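PDB 6DNM: export chaperone SatS from Mycobacterium tuberculosis H37Rv, which acts as a chaperone for the SecA2 protein export pathway, probably by handling proteins destined for export. Local coordinates for residues D11-L14 with Q15-I18; E66-H69 with D70-L74; R81-T85 with D86-A90. One frame throughout, in Å; residues are numbered along the deposited sequence.

Contact 1 of 3, residues D11-L14 with Q15-I18; sequences DFWL and QVGI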
loop_
_atom_site.group_PDB
_atom_site.type_symbol
_atom_site.label_atom_id
_atom_site.label_comp_id
_atom_site.label_asym_id
_atom_site.label_seq_id
_atom_site.Cartn_x
_atom_site.Cartn_y
_atom_site.Cartn_z
ATOM N N ASP A 11 -8.769 10.788 -18.416
ATOM C CA ASP A 11 -9.038 10.216 -17.105
ATOM C C ASP A 11 -8.815 8.715 -17.161
ATOM O O ASP A 11 -9.640 7.939 -16.669
ATOM C CB ASP A 11 -10.484 10.529 -16.716
ATOM C CG ASP A 11 -10.749 12.021 -16.614
ATOM O OD1 ASP A 11 -10.076 12.678 -15.796
ATOM O OD2 ASP A 11 -11.602 12.542 -17.367
ATOM N N PHE A 12 -7.689 8.299 -17.739
ATOM C CA PHE A 12 -7.469 6.882 -18.021
ATOM C C PHE A 12 -7.619 6.013 -16.773
ATOM O O PHE A 12 -8.376 5.035 -16.771
ATOM C CB PHE A 12 -6.089 6.666 -18.640
ATOM C CG PHE A 12 -5.761 5.212 -18.863
ATOM C CD1 PHE A 12 -6.191 4.565 -20.011
ATOM C CD2 PHE A 12 -5.052 4.482 -17.912
ATOM C CE1 PHE A 12 -5.902 3.225 -20.221
ATOM C CE2 PHE A 12 -4.761 3.148 -18.116
ATOM C CZ PHE A 12 -5.186 2.515 -19.275
ATOM N N TRP A 13 -6.851 6.309 -15.720
ATOM C CA TRP A 13 -6.838 5.415 -14.564
ATOM C C TRP A 13 -8.183 5.414 -13.847
ATOM O O TRP A 13 -8.645 4.361 -13.378
ATOM C CB TRP A 13 -5.675 5.768 -13.629
ATOM C CG TRP A 13 -4.352 5.427 -14.260
ATOM C CD1 TRP A 13 -3.433 6.302 -14.768
ATOM C CD2 TRP A 13 -3.828 4.110 -14.502
ATOM N NE1 TRP A 13 -2.362 5.613 -15.292
ATOM C CE2 TRP A 13 -2.582 4.269 -15.145
ATOM C CE3 TRP A 13 -4.288 2.817 -14.231
ATOM C CZ2 TRP A 13 -1.788 3.184 -15.516
ATOM C CZ3 TRP A 13 -3.494 1.738 -14.595
ATOM C CH2 TRP A 13 -2.255 1.930 -15.229
ATOM N N LEU A 14 -8.846 6.572 -13.794
ATOM C CA LEU A 14 -10.198 6.627 -13.247
ATOM C C LEU A 14 -11.153 5.746 -14.046
ATOM O O LEU A 14 -11.938 4.983 -13.472
ATOM C CB LEU A 14 -10.683 8.076 -13.224
ATOM C CG LEU A 14 -11.992 8.367 -12.500
ATOM C CD1 LEU A 14 -11.922 7.947 -11.046
ATOM C CD2 LEU A 14 -12.303 9.840 -12.610
ATOM N N GLN A 15 -11.070 5.806 -15.374
ATOM C CA GLN A 15 -11.986 5.026 -16.201
ATOM C C GLN A 15 -11.735 3.529 -16.067
ATOM O O GLN A 15 -12.675 2.731 -16.121
ATOM C CB GLN A 15 -11.851 5.455 -17.658
ATOM C CG GLN A 15 -12.421 6.828 -17.952
ATOM C CD GLN A 15 -12.563 7.072 -19.439
ATOM O OE1 GLN A 15 -11.811 7.848 -20.023
ATOM N NE2 GLN A 15 -13.520 6.397 -20.062
ATOM N N VAL A 16 -10.472 3.114 -15.924
ATOM C CA VAL A 16 -10.203 1.686 -15.759
ATOM C C VAL A 16 -10.481 1.188 -14.347
ATOM O O VAL A 16 -10.525 -0.030 -14.126
ATOM C CB VAL A 16 -8.827 1.279 -16.319
ATOM C CG1 VAL A 16 -8.726 1.646 -17.790
ATOM C CG2 VAL A 16 -7.708 1.910 -15.532
ATOM N N GLY A 17 -10.670 2.087 -13.383
ATOM C CA GLY A 17 -11.037 1.692 -12.035
ATOM C C GLY A 17 -9.926 1.049 -11.244
ATOM O O GLY A 17 -10.193 0.375 -10.249
ATOM N N ILE A 18 -8.679 1.239 -11.661
ATOM C CA ILE A 18 -7.518 0.636 -11.023
ATOM C C ILE A 18 -6.510 1.756 -10.805
ATOM O O ILE A 18 -6.297 2.576 -11.702
ATOM C CB ILE A 18 -6.937 -0.489 -11.909
ATOM C CG1 ILE A 18 -7.962 -1.627 -12.066
ATOM C CG2 ILE A 18 -5.619 -1.009 -11.359
ATOM C CD1 ILE A 18 -7.670 -2.619 -13.195
#
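Val16, one turn after Phe12 in the short helix 12-16, lays a methyl over the end of the Phe12 ring, and Gly17 then ends the helix with a Schellman motif just before strand 19-24. Gln15 N donates to Asp11 O and Val16 N to Phe12 O, both in the i to i+4 pattern of an alpha helix. At the C-terminal end Gly17, with positive phi (73°), turns its N back into the last turn, donating to Leu14 O at 3.2 Å from above that carbonyl's plane and only weakly to Trp13 O. The apolar contacts centre on Val16. CG1 lies over one face of the Phe12 ring, displaced from the ring centre, in a CH-pi contact 4.1 Å from the centroid. CG2 sits between the two aromatics and touches both, 3.8 Å from Trp13 CE3 and 4.1 Å from Phe12 CE2. The rings also touch each other, with Phe12 CD2 3.6 Å above the centre of one indole face. With its CG anti to the backbone N (chi1 176°), Phe12 swings its ring beside the carbonyl carbon, and Ala83 and Leu89 pack against it from elsewhere in the chain. Trp13 sends NE1 to the carbonyl of Ala90, while at another part of the indole edge Ile18 O lies near the ring plane, 3.2 Å from Trp13 CE3.

Contact 2 of 3, residues E66-H69 with D70-L74; sequences EHDH and DLSDL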
loop_
_atom_site.group_PDB
_atom_site.type_symbol
_atom_site.label_atom_id
_atom_site.label_comp_id
_atom_site.label_asym_id
_atom_site.label_seq_id
_atom_site.Cartn_x
_atom_site.Cartn_y
_atom_site.Cartn_z
ATOM N N GLU A 66 1.502 -10.752 -21.548
ATOM C CA GLU A 66 0.383 -11.568 -21.102
ATOM C C GLU A 66 0.695 -12.131 -19.726
ATOM O O GLU A 66 1.802 -12.622 -19.481
ATOM C CB GLU A 66 0.157 -12.718 -22.078
ATOM C CG GLU A 66 -1.276 -13.209 -22.143
ATOM C CD GLU A 66 -2.160 -12.303 -22.975
ATOM O OE1 GLU A 66 -2.624 -11.270 -22.444
ATOM O OE2 GLU A 66 -2.389 -12.625 -24.160
ATOM N N HIS A 67 -0.279 -12.062 -18.827
ATOM C CA HIS A 67 -0.075 -12.510 -17.463
ATOM C C HIS A 67 -1.372 -13.088 -16.927
ATOM O O HIS A 67 -2.469 -12.698 -17.339
ATOM C CB HIS A 67 0.364 -11.362 -16.543
ATOM C CG HIS A 67 1.752 -10.869 -16.806
ATOM N ND1 HIS A 67 2.867 -11.664 -16.657
ATOM C CD2 HIS A 67 2.204 -9.656 -17.199
ATOM C CE1 HIS A 67 3.948 -10.964 -16.953
ATOM N NE2 HIS A 67 3.573 -9.743 -17.289
ATOM N N ASP A 68 -1.232 -14.029 -16.010
ATOM C CA ASP A 68 -2.344 -14.517 -15.211
ATOM C C ASP A 68 -2.041 -14.115 -13.775
ATOM O O ASP A 68 -1.184 -14.712 -13.115
ATOM C CB ASP A 68 -2.527 -16.022 -15.360
ATOM C CG ASP A 68 -3.878 -16.488 -14.862
ATOM O OD1 ASP A 68 -3.924 -17.207 -13.843
ATOM O OD2 ASP A 68 -4.897 -16.123 -15.484
ATOM N N HIS A 69 -2.716 -13.070 -13.315
ATOM C CA HIS A 69 -2.593 -12.585 -11.952
ATOM C C HIS A 69 -3.969 -12.106 -11.517
ATOM O O HIS A 69 -4.951 -12.223 -12.255
ATOM C CB HIS A 69 -1.553 -11.466 -11.848
ATOM C CG HIS A 69 -1.764 -10.362 -12.838
ATOM N ND1 HIS A 69 -2.919 -9.611 -12.877
ATOM C CD2 HIS A 69 -0.978 -9.896 -13.836
ATOM C CE1 HIS A 69 -2.836 -8.728 -13.858
ATOM N NE2 HIS A 69 -1.667 -8.881 -14.457
ATOM N N ASP A 70 -4.033 -11.521 -10.323
ATOM C CA ASP A 70 -5.330 -11.275 -9.710
ATOM C C ASP A 70 -6.128 -10.162 -10.371
ATOM O O ASP A 70 -7.328 -10.051 -10.098
ATOM C CB ASP A 70 -5.182 -11.034 -8.209
ATOM C CG ASP A 70 -4.787 -12.289 -7.457
ATOM O OD1 ASP A 70 -4.966 -13.409 -7.995
ATOM O OD2 ASP A 70 -4.332 -12.157 -6.306
ATOM N N LEU A 71 -5.512 -9.344 -11.228
ATOM C CA LEU A 71 -6.242 -8.299 -11.932
ATOM C C LEU A 71 -6.583 -8.665 -13.368
ATOM O O LEU A 71 -7.345 -7.930 -14.010
ATOM C CB LEU A 71 -5.426 -7.000 -11.966
ATOM C CG LEU A 71 -4.969 -6.438 -10.621
ATOM C CD1 LEU A 71 -4.214 -5.139 -10.838
ATOM C CD2 LEU A 71 -6.127 -6.188 -9.685
ATOM N N SER A 72 -6.048 -9.767 -13.897
ATOM C CA SER A 72 -6.032 -9.939 -15.344
ATOM C C SER A 72 -7.386 -10.321 -15.934
ATOM O O SER A 72 -7.541 -10.244 -17.155
ATOM C CB SER A 72 -4.972 -10.962 -15.752
ATOM O OG SER A 72 -5.282 -12.234 -15.223
ATOM N N ASP A 73 -8.364 -10.708 -15.114
ATOM C CA ASP A 73 -9.708 -10.991 -15.597
ATOM C C ASP A 73 -10.704 -9.891 -15.258
ATOM O O ASP A 73 -11.910 -10.061 -15.482
ATOM C CB ASP A 73 -10.178 -12.353 -15.085
ATOM C CG ASP A 73 -9.285 -13.468 -15.557
ATOM O OD1 ASP A 73 -9.040 -13.532 -16.778
ATOM O OD2 ASP A 73 -8.818 -14.265 -14.720
ATOM N N LEU A 74 -10.228 -8.764 -14.740
ATOM C CA LEU A 74 -11.112 -7.624 -14.555
ATOM C C LEU A 74 -11.465 -7.038 -15.913
ATOM O O LEU A 74 -10.669 -7.081 -16.856
ATOM C CB LEU A 74 -10.437 -6.577 -13.672
ATOM C CG LEU A 74 -10.129 -7.080 -12.256
ATOM C CD1 LEU A 74 -9.401 -6.001 -11.469
ATOM C CD2 LEU A 74 -11.388 -7.525 -11.530
#
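Two overlapping type I beta turns, His69 to Ser72 and Leu71 to Leu74, coil the chain between helices 56-63 and 77-86, and the first is closed by Ser72 N donating to His69 O at 3.2 Å. Its N-H...O angle of 171° is nearly straight. The same carbonyl oxygen takes a second bond from the Ser72 side chain, OG to His69 O at 3.0 Å. Both donors approach from one face of the carbonyl plane, the hydroxyl tilted modestly from it and the amide well above it. Ser72 OG sits between its own backbone N and carbonyl carbon (chi1 64°), a torsion that carries it back to the start of the turn. Its CB meanwhile rests over one face of the His69 ring, nearer the CE1 edge than the middle and 3.6 Å from CE1; the same carbon also approaches His67 O. The imidazole is folded back over the turn by a chi1 of 51°, and its ND1 accepts from Leu71 N at 3.1 Å. That amide lies almost exactly in the ring plane. Beyond the rim, Leu71 CB touches His69 CE1, while the leucine side chain continues onto Leu33, Cys35 and Ile42 of the sheet. The other ring nitrogen, NE2, is hydrogen-bonded to Tyr77 OH at the start of helix 77-86, and Tyr77 also sets its ring steeply against the imidazole. The histidine is therefore gripped at both nitrogens and packed by Ser72 over a face, which should restrict its rotation. Acceptance of an amide proton at ND1 suggests that this nitrogen is unprotonated, consistent with a neutral imidazole carrying its proton on NE2.

Contact 3 of 3, residues R81-T85 with D86-A90; sequences RTAAT and DGSLA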
loop_
_atom_site.group_PDB
_atom_site.type_symbol
_atom_site.label_atom_id
_atom_site.label_comp_id
_atom_site.label_asym_id
_atom_site.label_seq_id
_atom_site.Cartn_x
_atom_site.Cartn_y
_atom_site.Cartn_z
ATOM N N ARG A 81 -3.453 -3.371 -20.619
ATOM C CA ARG A 81 -2.490 -4.121 -21.417
ATOM C C ARG A 81 -2.370 -3.539 -22.817
ATOM O O ARG A 81 -1.259 -3.394 -23.344
ATOM C CB ARG A 81 -2.899 -5.596 -21.468
ATOM C CG ARG A 81 -1.972 -6.460 -22.312
ATOM C CD ARG A 81 -2.273 -7.938 -22.141
ATOM N NE ARG A 81 -3.620 -8.276 -22.591
ATOM C CZ ARG A 81 -3.904 -8.754 -23.798
ATOM N NH1 ARG A 81 -2.934 -8.944 -24.683
ATOM N NH2 ARG A 81 -5.158 -9.036 -24.122
ATOM N N THR A 82 -3.507 -3.182 -23.427
ATOM C CA THR A 82 -3.499 -2.596 -24.765
ATOM C C THR A 82 -2.819 -1.230 -24.773
ATOM O O THR A 82 -2.108 -0.889 -25.723
ATOM C CB THR A 82 -4.936 -2.483 -25.292
ATOM O OG1 THR A 82 -5.551 -3.778 -25.294
ATOM C CG2 THR A 82 -4.943 -1.943 -26.701
ATOM N N ALA A 83 -3.020 -0.431 -23.725
ATOM C CA ALA A 83 -2.296 0.833 -23.639
ATOM C C ALA A 83 -0.796 0.593 -23.528
ATOM O O ALA A 83 0.003 1.315 -24.137
ATOM C CB ALA A 83 -2.807 1.661 -22.458
ATOM N N ALA A 84 -0.394 -0.399 -22.727
ATOM C CA ALA A 84 1.022 -0.734 -22.620
ATOM C C ALA A 84 1.601 -1.126 -23.975
ATOM O O ALA A 84 2.676 -0.651 -24.365
ATOM C CB ALA A 84 1.218 -1.857 -21.600
ATOM N N THR A 85 0.901 -1.993 -24.712
ATOM C CA THR A 85 1.432 -2.424 -26.003
ATOM C C THR A 85 1.313 -1.332 -27.064
ATOM O O THR A 85 2.115 -1.302 -28.004
ATOM C CB THR A 85 0.806 -3.755 -26.449
ATOM O OG1 THR A 85 -0.619 -3.633 -26.525
ATOM C CG2 THR A 85 1.159 -4.864 -25.453
ATOM N N ASP A 86 0.341 -0.424 -26.928
ATOM C CA ASP A 86 0.253 0.720 -27.831
ATOM C C ASP A 86 1.391 1.703 -27.612
ATOM O O ASP A 86 1.641 2.546 -28.478
ATOM C CB ASP A 86 -1.036 1.509 -27.586
ATOM C CG ASP A 86 -2.257 0.882 -28.219
ATOM O OD1 ASP A 86 -2.123 -0.093 -28.992
ATOM O OD2 ASP A 86 -3.360 1.400 -27.943
ATOM N N GLY A 87 2.050 1.643 -26.459
ATOM C CA GLY A 87 3.025 2.649 -26.101
ATOM C C GLY A 87 2.440 3.904 -25.499
ATOM O O GLY A 87 3.176 4.873 -25.285
ATOM N N SER A 88 1.143 3.918 -25.206
ATOM C CA SER A 88 0.465 5.102 -24.702
ATOM C C SER A 88 0.215 5.052 -23.203
ATOM O O SER A 88 -0.305 6.024 -22.647
ATOM C CB SER A 88 -0.868 5.283 -25.429
ATOM O OG SER A 88 -1.717 4.174 -25.182
ATOM N N LEU A 89 0.555 3.946 -22.540
ATOM C CA LEU A 89 0.339 3.835 -21.104
ATOM C C LEU A 89 1.198 4.862 -20.381
ATOM O O LEU A 89 2.409 4.949 -20.602
ATOM C CB LEU A 89 0.706 2.430 -20.629
ATOM C CG LEU A 89 0.397 2.167 -19.149
ATOM C CD1 LEU A 89 -1.105 2.020 -18.940
ATOM C CD2 LEU A 89 1.129 0.934 -18.643
ATOM N N ALA A 90 0.563 5.651 -19.523
ATOM C CA ALA A 90 1.251 6.686 -18.757
ATOM C C ALA A 90 0.909 6.405 -17.304
ATOM O O ALA A 90 -0.177 6.763 -16.840
ATOM C CB ALA A 90 0.799 8.082 -19.168
HETATM O O HOH W 1 -1.545 -2.729 -28.901
#
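Leu89 folds back against Ala83 and Ala84 after the chain leaves helix 77-86 through a Schellman motif at Gly87. Its CB points toward the helix and lies 3.7 Å from Ala84 N, over the peptide that joins the two alanines. With CG anti to the backbone N (chi1 -175°), the side chain runs on along the helix surface and its branches divide the pair: CD1 meets Ala83 CB at 3.9 Å, and CD2 meets Ala84 CB at 4.1 Å. The backbone that brings Leu89 here is held chiefly by one carbonyl. Ala83 O accepts from Ser88 N at 3.0 Å, with the amide tilted slightly from the carbonyl plane, and more weakly from Leu89 N and from Ser88 OG. Gly87, whose positive phi of 83° takes the chain out of the helix, sends its N to Ala84 O from above that carbonyl's plane. Just before it, Asp86 N makes the last regular helical bond of this group, to Thr82 O at 2.8 Å. The Asp86 side chain runs beside that of Thr82, pointing the same way, so Thr82 CG2 comes to 3.9 Å from Asp86 OD2; Thr82 OG1 is hydrogen-bonded to Asp78 O, a turn earlier. A water donates to Asp86 OD1 and is also hydrogen-bonded to Thr85 OG1 at 2.7 Å, linking the two polar side chains at the exposed end of the helix. On the inner side Leu89 packs on Trp13 of helix 12-16 and on Ala60 and Leu63 of helix 56-63; the turn thus joins the end of helix 77-86 to both of those helices.

How the contacts relate
Along the chain the three contacts come in series: helix 12-16, the loop 66-74, then the end of helix 77-86. Contact 1 is about 13 Å from contact 3 and 16 Å from contact 2, centre to centre, and contacts 2 and 3 are also about 16 Å apart. Apolar packing and a probable hydrogen bond join contacts 1 and 3. A salt bridge from Glu66 OE1 to Arg81 NE joins contacts 2 and 3, and Ile18 packs on Leu74 between contacts 1 and 2. Contacts 1 and 2 both lie against strand 29-37 of the four-stranded mixed sheet, while contact 3 is linked to them through helices 12-16 and 77-86.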